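Local coordinates for group B streptococcal R4 surface protein (Streptococcus agalactiae, PDB 6S5X), which is a cell-wall-anchored surface protein implicated in infection, represented here by its most N-terminal Rib domain, of immunoglobulin-like fold, at residues A[28-33]-A[43-48]; A[47-52]-A[57-62]. One frame throughout, in Å; residues are numbered along the deposited sequence.

Interaction 1: residues A[28-33]-A[43-48]; sequences EDSIGN and VAFETP
Val43 and Glu28 share the largest patch of this contact. CG2 of Val43 is wedged against the bend of the glutamate, 3.6 Å from Glu28 CG and equally near Glu28 CD, so the methyl meets both the aliphatic chain and the base of the carboxylate. That bend, at chi2 of 83°, brings the carboxylate alongside Val43 CG2. A water links this carboxylate to the strand backbone: it donates to Glu28 OE2 at 3.1 Å and accepts from Val43 N at 3.0 Å, which anchors the exposed acid by a bridge and not by a direct bond. The other methyl of Val43 reaches Ile31, with CG1 of Val43 4.2 Å from CG1 of Ile31, a looser apolar touch on the buried side. Further along, Phe45 presents the edge of its ring, not a face, to Ser30: Ser30 OG lies near the ring plane, 3.8 Å from Phe45 CZ. The hydroxyl has its hydrogen bond with Gln17 NE2, on strand 17-20. Within the immunoglobulin-like Rib domain, the contact thus lays the 3-10 turn 28-30 and the loop after it against the edge strand 42-45. Val61 of the adjacent strand 55-64 touches Ser30, Ile31 and Val43 alike, while Leu34 touches both Glu28 and Val43, and Ala27 packs on Val43 and Phe45.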
ATOM      1  N   GLU A  28       3.892   1.020  -3.718  1.00  8.11           N
ATOM      2  CA  GLU A  28       4.546  -0.279  -3.881  1.00 10.89           C
ATOM      3  C   GLU A  28       5.538  -0.573  -2.754  1.00 10.35           C
ATOM      4  O   GLU A  28       5.739  -1.730  -2.382  1.00 13.62           O
ATOM      5  CB  GLU A  28       5.283  -0.344  -5.227  1.00 17.83           C
ATOM      6  CG  GLU A  28       4.371  -0.485  -6.462  1.00 21.21           C
ATOM      7  CD  GLU A  28       3.788   0.817  -6.973  1.00111.32           C
ATOM      8  OE1 GLU A  28       4.076   1.878  -6.400  1.00 15.33           O
ATOM      9  OE2 GLU A  28       3.039   0.774  -7.973  1.00 26.89           O
ATOM     10  N   ASP A  29       6.173   0.450  -2.203  1.00  8.25           N
ATOM     11  CA  ASP A  29       7.173   0.250  -1.163  1.00 10.15           C
ATOM     12  C   ASP A  29       6.537   0.038   0.210  1.00 11.31           C
ATOM     13  O   ASP A  29       7.260  -0.146   1.196  1.00 13.25           O
ATOM     14  CB  ASP A  29       8.126   1.460  -1.177  1.00  9.24           C
ATOM     15  CG  ASP A  29       9.035   1.487  -2.429  1.00 19.48           C
ATOM     16  OD1 ASP A  29       9.341   0.402  -2.992  1.00 21.74           O
ATOM     17  OD2 ASP A  29       9.431   2.589  -2.871  1.00 17.97           O
ATOM     18  N   SER A  30       5.211   0.113   0.294  1.00  7.75           N
ATOM     19  CA  SER A  30       4.434  -0.177   1.491  1.00  8.34           C
ATOM     20  C   SER A  30       3.764  -1.550   1.450  1.00 11.06           C
ATOM     21  O   SER A  30       2.920  -1.836   2.298  1.00  9.87           O
ATOM     22  CB  SER A  30       3.376   0.906   1.693  1.00  7.33           C
ATOM     23  OG  SER A  30       3.972   2.133   2.104  1.00 13.14           O
ATOM     24  N   ILE A  31       4.085  -2.377   0.458  1.00  8.37           N
ATOM     25  CA  ILE A  31       3.548  -3.728   0.344  1.00  9.90           C
ATOM     26  C   ILE A  31       4.710  -4.698   0.368  1.00 12.23           C
ATOM     27  O   ILE A  31       5.678  -4.520  -0.374  1.00 12.88           O
ATOM     28  CB  ILE A  31       2.714  -3.907  -0.938  1.00  8.32           C
ATOM     29  CG1 ILE A  31       1.520  -2.970  -0.870  1.00 11.96           C
ATOM     30  CG2 ILE A  31       2.298  -5.377  -1.071  1.00  8.58           C
ATOM     31  CD1 ILE A  31       0.584  -3.306   0.259  1.00 11.55           C
ATOM     32  N   GLY A  32       4.627  -5.724   1.223  1.00  8.66           N
ATOM     33  CA  GLY A  32       5.755  -6.615   1.397  1.00 13.20           C
ATOM     34  C   GLY A  32       5.762  -7.835   0.498  1.00 17.67           C
ATOM     35  O   GLY A  32       6.752  -8.573   0.462  1.00 14.77           O
ATOM     36  N   ASN A  33       4.676  -8.106  -0.213  1.00 10.79           N
ATOM     37  CA  ASN A  33       4.584  -9.333  -1.009  1.00  8.61           C
ATOM     38  C   ASN A  33       3.941  -9.073  -2.363  1.00  9.55           C
ATOM     39  O   ASN A  33       3.153  -9.882  -2.870  1.00  9.74           O
ATOM     40  CB  ASN A  33       3.811 -10.418  -0.253  1.00  8.66           C
ATOM     41  CG  ASN A  33       2.394 -10.005   0.117  1.00  8.25           C
ATOM     42  OD1 ASN A  33       2.084  -8.822   0.286  1.00  9.01           O
ATOM     43  ND2 ASN A  33       1.520 -11.013   0.274  1.00  9.35           N
ATOM     44  N   VAL A  43      -1.470  -1.012  -6.920  1.00  7.27           N
ATOM     45  CA  VAL A  43      -1.457  -0.516  -5.557  1.00  7.13           C
ATOM     46  C   VAL A  43      -1.396   1.008  -5.603  1.00 11.53           C
ATOM     47  O   VAL A  43      -0.756   1.597  -6.488  1.00  8.96           O
ATOM     48  CB  VAL A  43      -0.288  -1.096  -4.735  1.00  8.52           C
ATOM     49  CG1 VAL A  43      -0.410  -2.594  -4.596  1.00 14.05           C
ATOM     50  CG2 VAL A  43       0.997  -0.753  -5.373  1.00 11.90           C
ATOM     51  N   ALA A  44      -2.133   1.645  -4.704  1.00  7.81           N
ATOM     52  CA  ALA A  44      -2.144   3.092  -4.622  1.00  9.61           C
ATOM     53  C   ALA A  44      -2.415   3.502  -3.195  1.00 11.58           C
ATOM     54  O   ALA A  44      -3.132   2.815  -2.464  1.00  8.20           O
ATOM     55  CB  ALA A  44      -3.208   3.684  -5.554  1.00 13.05           C
ATOM     56  N   PHE A  45      -1.875   4.652  -2.804  1.00  7.39           N
ATOM     57  CA  PHE A  45      -2.300   5.208  -1.528  1.00  7.36           C
ATOM     58  C   PHE A  45      -3.735   5.704  -1.646  1.00  7.74           C
ATOM     59  O   PHE A  45      -4.138   6.244  -2.670  1.00 11.18           O
ATOM     60  CB  PHE A  45      -1.389   6.347  -1.086  1.00  8.41           C
ATOM     61  CG  PHE A  45      -0.058   5.888  -0.594  1.00  7.52           C
ATOM     62  CD1 PHE A  45       0.047   5.082   0.515  1.00  7.79           C
ATOM     63  CD2 PHE A  45       1.084   6.255  -1.260  1.00  8.83           C
ATOM     64  CE1 PHE A  45       1.275   4.658   0.979  1.00 10.69           C
ATOM     65  CE2 PHE A  45       2.326   5.852  -0.798  1.00  9.70           C
ATOM     66  CZ  PHE A  45       2.413   5.040   0.314  1.00  7.59           C
ATOM     67  N   GLU A  46      -4.532   5.491  -0.601  1.00  7.19           N
ATOM     68  CA  GLU A  46      -5.901   5.988  -0.658  1.00  9.67           C
ATOM     69  C   GLU A  46      -5.906   7.505  -0.768  1.00 16.20           C
ATOM     70  O   GLU A  46      -6.747   8.099  -1.456  1.00 11.90           O
ATOM     71  CB  GLU A  46      -6.682   5.530   0.563  1.00 11.17           C
ATOM     72  CG  GLU A  46      -8.155   5.876   0.465  1.00 20.60           C
ATOM     73  CD  GLU A  46      -8.965   5.354   1.636  1.00 57.82           C
ATOM     74  OE1 GLU A  46      -8.685   5.759   2.779  1.00 37.66           O
ATOM     75  OE2 GLU A  46      -9.881   4.535   1.406  1.00 58.23           O
ATOM     76  N   THR A  47      -4.994   8.150  -0.045  1.00 11.53           N
ATOM     77  CA  THR A  47      -4.853   9.589   0.019  1.00 16.03           C
ATOM     78  C   THR A  47      -3.373   9.932  -0.045  1.00  9.29           C
ATOM     79  O   THR A  47      -2.549   9.184   0.487  1.00 12.68           O
ATOM     80  CB  THR A  47      -5.456  10.077   1.341  1.00 20.22           C
ATOM     81  OG1 THR A  47      -6.856   9.778   1.334  1.00 27.60           O
ATOM     82  CG2 THR A  47      -5.241  11.542   1.491  1.00 25.07           C
ATOM     83  N   PRO A  48      -2.991  11.030  -0.693  1.00 11.17           N
ATOM     84  CA  PRO A  48      -1.584  11.433  -0.673  1.00  9.46           C
ATOM     85  C   PRO A  48      -1.019  11.545   0.738  1.00  7.20           C
ATOM     86  O   PRO A  48      -1.699  11.956   1.679  1.00  9.99           O
ATOM     87  CB  PRO A  48      -1.612  12.787  -1.387  1.00 12.91           C
ATOM     88  CG  PRO A  48      -2.816  12.716  -2.284  1.00 19.69           C
ATOM     89  CD  PRO A  48      -3.819  11.955  -1.493  1.00 17.95           C
TER
HETATM   90  O   HOH W   1       0.341  -0.110  -9.107  1.00 13.30           O

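Interaction 2: residues A[47-52]-A[57-62]; sequences TPVDTA and KPAKVV
The carboxylate of Asp50 is the flat group here, and its two oxygens have different tasks. OD2 meets the ammonium group of Lys57 in a salt bridge, with a weak hydrogen bond of 3.3 Å from Lys57 NZ to Asp50 OD2. OD1 turns back on its own loop and accepts from Ala52 N at 3.0 Å, a nearly straight bond (164°) that reaches the oxygen from above the carboxylate plane, 41° out of it. This is an Asx turn, and it would limit the rotation of the carboxylate. The lysine's methylenes also run past the carbonyl oxygen of Asp50: Lys57 CG is 3.4 Å from Asp50 O, and CD and CE follow close by. A bend at chi2 (-61°) folds the chain over that carbonyl before NZ reaches the carboxylate. The stronger partner of Lys57 NZ is Thr53 O, just beyond the loop segment, which accepts a hydrogen bond from it. Next along the loop, Val49 supplies the apolar part, its CG2 4.1 Å from Ala59 CB and its CG1 4.2 Å from Lys57 CB. At the other end a water bridges the backbones, accepting from Lys60 N at 2.8 Å and, more loosely, from Thr47 N at 3.3 Å. In this immunoglobulin-like Rib domain, the contact folds the connection between antiparallel neighbours 42-45 and 55-64 onto the second of them. Strand 70-80 flanks that strand, with Val79 touching Lys57 and Val75 touching Ala59; Phe45 of strand 42-45 also packs on Ala59, and Pro25 on Val49.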
ATOM      1  N   THR A  47      -4.994   8.150  -0.045  1.00 11.53           N
ATOM      2  CA  THR A  47      -4.853   9.589   0.019  1.00 16.03           C
ATOM      3  C   THR A  47      -3.373   9.932  -0.045  1.00  9.29           C
ATOM      4  O   THR A  47      -2.549   9.184   0.487  1.00 12.68           O
ATOM      5  CB  THR A  47      -5.456  10.077   1.341  1.00 20.22           C
ATOM      6  OG1 THR A  47      -6.856   9.778   1.334  1.00 27.60           O
ATOM      7  CG2 THR A  47      -5.241  11.542   1.491  1.00 25.07           C
ATOM      8  N   PRO A  48      -2.991  11.030  -0.693  1.00 11.17           N
ATOM      9  CA  PRO A  48      -1.584  11.433  -0.673  1.00  9.46           C
ATOM     10  C   PRO A  48      -1.019  11.545   0.738  1.00  7.20           C
ATOM     11  O   PRO A  48      -1.699  11.956   1.679  1.00  9.99           O
ATOM     12  CB  PRO A  48      -1.612  12.787  -1.387  1.00 12.91           C
ATOM     13  CG  PRO A  48      -2.816  12.716  -2.284  1.00 19.69           C
ATOM     14  CD  PRO A  48      -3.819  11.955  -1.493  1.00 17.95           C
ATOM     15  N   VAL A  49       0.224  11.137   0.882  1.00  9.45           N
ATOM     16  CA  VAL A  49       0.898  11.149   2.176  1.00 12.13           C
ATOM     17  C   VAL A  49       1.543  12.507   2.398  1.00 10.92           C
ATOM     18  O   VAL A  49       2.193  13.043   1.504  1.00 12.46           O
ATOM     19  CB  VAL A  49       1.948  10.043   2.244  1.00 11.43           C
ATOM     20  CG1 VAL A  49       2.667  10.112   3.570  1.00 12.07           C
ATOM     21  CG2 VAL A  49       1.245   8.707   2.017  1.00 11.96           C
ATOM     22  N   ASP A  50       1.336  13.063   3.586  1.00 11.83           N
ATOM     23  CA  ASP A  50       1.948  14.324   4.006  1.00 15.03           C
ATOM     24  C   ASP A  50       3.390  14.073   4.444  1.00  7.78           C
ATOM     25  O   ASP A  50       3.632  13.352   5.413  1.00 12.90           O
ATOM     26  CB  ASP A  50       1.133  14.934   5.147  1.00 18.99           C
ATOM     27  CG  ASP A  50       1.897  15.980   5.903  1.00 72.21           C
ATOM     28  OD1 ASP A  50       2.654  16.700   5.239  1.00 17.86           O
ATOM     29  OD2 ASP A  50       1.730  16.114   7.135  1.00 28.79           O
ATOM     30  N   THR A  51       4.355  14.639   3.721  1.00 12.28           N
ATOM     31  CA  THR A  51       5.753  14.515   4.124  1.00  7.32           C
ATOM     32  C   THR A  51       6.389  15.877   4.372  1.00  8.23           C
ATOM     33  O   THR A  51       7.627  15.991   4.378  1.00 10.02           O
ATOM     34  CB  THR A  51       6.582  13.742   3.092  1.00 13.90           C
ATOM     35  OG1 THR A  51       6.696  14.489   1.868  1.00 12.70           O
ATOM     36  CG2 THR A  51       5.970  12.391   2.809  1.00 10.65           C
ATOM     37  N   ALA A  52       5.584  16.916   4.596  1.00 10.11           N
ATOM     38  CA  ALA A  52       6.135  18.256   4.781  1.00 11.86           C
ATOM     39  C   ALA A  52       6.766  18.451   6.144  1.00  8.84           C
ATOM     40  O   ALA A  52       7.582  19.367   6.308  1.00 12.81           O
ATOM     41  CB  ALA A  52       5.034  19.297   4.568  1.00 13.90           C
ATOM     42  N   LYS A  57       3.183   8.907   9.822  1.00 11.73           N
ATOM     43  CA  LYS A  57       1.990   9.247   9.081  1.00 11.28           C
ATOM     44  C   LYS A  57       1.210   7.975   8.793  1.00 16.54           C
ATOM     45  O   LYS A  57       1.713   7.119   8.052  1.00 17.07           O
ATOM     46  CB  LYS A  57       2.361   9.935   7.765  1.00 12.24           C
ATOM     47  CG  LYS A  57       3.431  11.031   7.871  1.00 13.51           C
ATOM     48  CD  LYS A  57       3.025  12.150   8.758  1.00 14.27           C
ATOM     49  CE  LYS A  57       4.175  13.174   8.820  1.00 20.51           C
ATOM     50  NZ  LYS A  57       3.791  14.526   9.237  1.00 21.40           N
ATOM     51  N   PRO A  58      -0.015   7.814   9.292  1.00 13.82           N
ATOM     52  CA  PRO A  58      -0.804   6.647   8.891  1.00 11.05           C
ATOM     53  C   PRO A  58      -1.285   6.814   7.474  1.00 16.36           C
ATOM     54  O   PRO A  58      -1.607   7.925   7.036  1.00 13.22           O
ATOM     55  CB  PRO A  58      -1.969   6.631   9.878  1.00 17.42           C
ATOM     56  CG  PRO A  58      -2.115   8.073  10.306  1.00 28.42           C
ATOM     57  CD  PRO A  58      -0.728   8.659  10.270  1.00 18.09           C
ATOM     58  N   ALA A  59      -1.323   5.693   6.754  1.00 12.00           N
ATOM     59  CA  ALA A  59      -1.733   5.684   5.365  1.00  8.51           C
ATOM     60  C   ALA A  59      -2.449   4.377   5.087  1.00  8.73           C
ATOM     61  O   ALA A  59      -2.340   3.418   5.853  1.00 13.11           O
ATOM     62  CB  ALA A  59      -0.539   5.847   4.432  1.00 12.55           C
ATOM     63  N   LYS A  60      -3.176   4.339   3.970  1.00  9.39           N
ATOM     64  CA  LYS A  60      -3.847   3.115   3.543  1.00 11.01           C
ATOM     65  C   LYS A  60      -3.452   2.820   2.107  1.00 12.90           C
ATOM     66  O   LYS A  60      -3.498   3.718   1.256  1.00 11.62           O
ATOM     67  CB  LYS A  60      -5.373   3.242   3.659  1.00 14.82           C
ATOM     68  CG  LYS A  60      -5.907   3.431   5.078  1.00 32.89           C
ATOM     69  CD  LYS A  60      -7.430   3.499   5.073  1.00 76.86           C
ATOM     70  CE  LYS A  60      -8.066   2.189   4.612  1.00 86.08           C
ATOM     71  NZ  LYS A  60      -7.753   1.049   5.530  1.00 94.58           N
ATOM     72  N   VAL A  61      -3.040   1.585   1.833  1.00 10.01           N
ATOM     73  CA  VAL A  61      -2.761   1.152   0.466  1.00  7.23           C
ATOM     74  C   VAL A  61      -3.974   0.367  -0.031  1.00  7.01           C
ATOM     75  O   VAL A  61      -4.420  -0.586   0.620  1.00  9.72           O
ATOM     76  CB  VAL A  61      -1.479   0.314   0.376  1.00  8.10           C
ATOM     77  CG1 VAL A  61      -1.255  -0.147  -1.035  1.00  9.91           C
ATOM     78  CG2 VAL A  61      -0.278   1.108   0.860  1.00 12.09           C
ATOM     79  N   VAL A  62      -4.520   0.805  -1.154  1.00  6.96           N
ATOM     80  CA  VAL A  62      -5.602   0.112  -1.841  1.00  7.22           C
ATOM     81  C   VAL A  62      -4.991  -0.781  -2.912  1.00 13.02           C
ATOM     82  O   VAL A  62      -4.272  -0.311  -3.800  1.00  6.56           O
ATOM     83  CB  VAL A  62      -6.607   1.094  -2.454  1.00 11.41           C
ATOM     84  CG1 VAL A  62      -7.711   0.320  -3.138  1.00 11.65           C
ATOM     85  CG2 VAL A  62      -7.185   1.977  -1.390  1.00 19.26           C
TER
HETATM   86  O   HOH W   2      -3.788   6.795   2.661  1.00 15.72           O

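In the fold
Interaction 1 lies near the middle of the domain and is partly buried, whereas interaction 2 is a surface contact, the two centres about 9 Å apart. They meet at strands 42-45 and 55-64, antiparallel neighbours in one sheet, where probable backbone hydrogen bonds run from Glu46 N to Lys60 O and from Val62 N to Ala44 O. Thr47 and Pro48 belong to both. Interaction 1 packs the loop before strand 42-45 onto that strand, mainly through aliphatic and ring contacts; interaction 2 closes the connection after it onto strand 55-64, with a salt bridge added. The water bridge of interaction 1 runs from a carboxylate to a backbone N, that of interaction 2 between two backbone N atoms. Ser30 CB packs on Val61 CG2 at 3.8 Å.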